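Local coordinates for protein chymotrypsin-like serine protease (PDB 1MBM) that probably cleaves viral polyprotein as a chymotrypsin-like serine proteinase of equine arteritis virus, with an oxyanion hole that can collapse, at residues W89-G94 and S111-S116. Numbering follows the deposited sequence.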
loop_
_atom_site.group_PDB
_atom_site.type_symbol
_atom_site.label_atom_id
_atom_site.label_comp_id
_atom_site.label_asym_id
_atom_site.label_seq_id
_atom_site.Cartn_x
_atom_site.Cartn_y
_atom_site.Cartn_z
ATOM N N TRP A 89 -0.043 -4.833 1.529
ATOM C CA TRP A 89 0.454 -3.615 2.142
ATOM C C TRP A 89 1.698 -4.066 2.894
ATOM O O TRP A 89 1.597 -4.814 3.859
ATOM C CB TRP A 89 -0.565 -3.059 3.150
ATOM C CG TRP A 89 -1.572 -2.092 2.568
ATOM C CD1 TRP A 89 -1.672 -0.754 2.836
ATOM C CD2 TRP A 89 -2.634 -2.392 1.657
ATOM N NE1 TRP A 89 -2.714 -0.200 2.128
ATOM C CE2 TRP A 89 -3.321 -1.181 1.393
ATOM C CE3 TRP A 89 -3.063 -3.556 1.008
ATOM C CZ2 TRP A 89 -4.419 -1.109 0.538
ATOM C CZ3 TRP A 89 -4.152 -3.480 0.147
ATOM C CH2 TRP A 89 -4.815 -2.263 -0.081
ATOM N N CYS A 90 2.868 -3.625 2.443
ATOM C CA CYS A 90 4.133 -4.092 3.006
ATOM C C CYS A 90 4.569 -3.254 4.197
ATOM O O CYS A 90 5.433 -2.387 4.067
ATOM C CB CYS A 90 5.223 -4.100 1.929
ATOM S SG CYS A 90 4.761 -5.030 0.435
ATOM N N THR A 91 3.974 -3.516 5.356
ATOM C CA THR A 91 4.302 -2.726 6.538
ATOM C C THR A 91 5.580 -3.213 7.202
ATOM O O THR A 91 6.114 -4.276 6.871
ATOM C CB THR A 91 3.143 -2.737 7.562
ATOM O OG1 THR A 91 3.187 -3.937 8.348
ATOM C CG2 THR A 91 1.802 -2.804 6.860
ATOM N N ALA A 92 6.059 -2.437 8.162
ATOM C CA ALA A 92 7.261 -2.809 8.898
ATOM C C ALA A 92 7.051 -3.990 9.854
ATOM O O ALA A 92 8.007 -4.481 10.451
ATOM C CB ALA A 92 7.793 -1.623 9.633
ATOM N N THR A 93 5.812 -4.453 10.005
ATOM C CA THR A 93 5.551 -5.605 10.867
ATOM C C THR A 93 4.877 -6.724 10.101
ATOM O O THR A 93 4.113 -7.498 10.668
ATOM C CB THR A 93 4.693 -5.231 12.089
ATOM O OG1 THR A 93 3.645 -4.346 11.687
ATOM C CG2 THR A 93 5.499 -4.405 13.095
ATOM N N GLY A 94 5.160 -6.807 8.806
ATOM C CA GLY A 94 4.596 -7.857 7.986
ATOM C C GLY A 94 3.623 -7.345 6.942
ATOM O O GLY A 94 3.143 -6.207 7.021
ATOM N N SER A 111 -1.430 4.542 11.800
ATOM C CA SER A 111 -0.735 5.722 11.283
ATOM C C SER A 111 0.698 5.429 10.831
ATOM O O SER A 111 1.128 5.893 9.767
ATOM C CB SER A 111 -0.738 6.865 12.296
ATOM O OG SER A 111 -0.254 8.034 11.668
ATOM N N GLY A 112 1.421 4.643 11.626
ATOM C CA GLY A 112 2.784 4.262 11.288
ATOM C C GLY A 112 2.955 3.516 9.968
ATOM O O GLY A 112 4.073 3.435 9.442
ATOM N N ASP A 113 1.858 2.990 9.414
ATOM C CA ASP A 113 1.917 2.250 8.155
ATOM C C ASP A 113 1.855 3.161 6.940
ATOM O O ASP A 113 1.952 2.673 5.813
ATOM C CB ASP A 113 0.764 1.248 8.025
ATOM C CG ASP A 113 0.804 0.151 9.070
ATOM O OD1 ASP A 113 1.906 -0.228 9.516
ATOM O OD2 ASP A 113 -0.237 -0.394 9.496
ATOM N N SER A 114 1.653 4.462 7.152
ATOM C CA SER A 114 1.625 5.399 6.027
ATOM C C SER A 114 2.940 5.281 5.267
ATOM O O SER A 114 4.011 5.214 5.869
ATOM C CB SER A 114 1.398 6.835 6.507
ATOM O OG SER A 114 0.034 7.037 6.849
ATOM N N GLY A 115 2.853 5.218 3.948
ATOM C CA GLY A 115 4.039 5.071 3.132
ATOM C C GLY A 115 4.373 3.653 2.700
ATOM O O GLY A 115 5.211 3.483 1.811
ATOM N N SER A 116 3.764 2.647 3.336
ATOM C CA SER A 116 3.994 1.249 2.957
ATOM C C SER A 116 3.708 1.055 1.474
ATOM O O SER A 116 2.733 1.587 0.947
ATOM C CB SER A 116 3.093 0.272 3.744
ATOM O OG SER A 116 3.244 0.407 5.161
HETATM O O HOH W 1 4.521 -0.164 9.233
#
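Segment 111-116, which carries the Gly-Asp-Ser-Gly motif (112-115) of the chymotrypsin fold, packs against the end of strand 85-91 and the turn that follows it. Ser-114 lies in this loop and is probably the nucleophile of a triad with His-33 and Asp-59; the contact itself is made by Asp-113 and Ser-116. The Thr-91 and Asp-113 side chains cross at a slant: OD1 of Asp-113 lies 3.4 Å from CB of Thr-91, and CG of Asp-113 is 3.8 Å from the methyl CG2 of Thr-91. No direct hydrogen bond spans the two segments; a water bridges them, accepting from Ala-92 N and donating to Asp-113 OD1 at 2.6 Å. Thr-91 OG1 is turned into its own hairpin instead: it sits between the backbone N and the carbonyl carbon (chi1 82°), from where it donates to Gly-94 O (2.6 Å), in the carbonyl plane, and accepts from Thr-93 N, forming an ST turn. Ser-116 reaches the strand through CB, 3.6 Å from Cys-90 O, while its hydroxyl passes beside CA of Thr-91. That OG donates to Asp-113 O at 2.7 Å, tilted 22° from the carbonyl plane; Ser-116 N binds the same oxygen, so two donors close the type II turn 113-116. Arg-197, by a salt bridge, and Thr-110 N hold OD2 of Asp-113, while the water holds OD1, so both oxygens are engaged. All four touching residues are buried. Beyond the contact, Cys-90 pairs with Ala-117 where strand 117-120 begins beside strand 85-91, and Ala-92 touches Phe-8 of strand 6-10, in the other barrel.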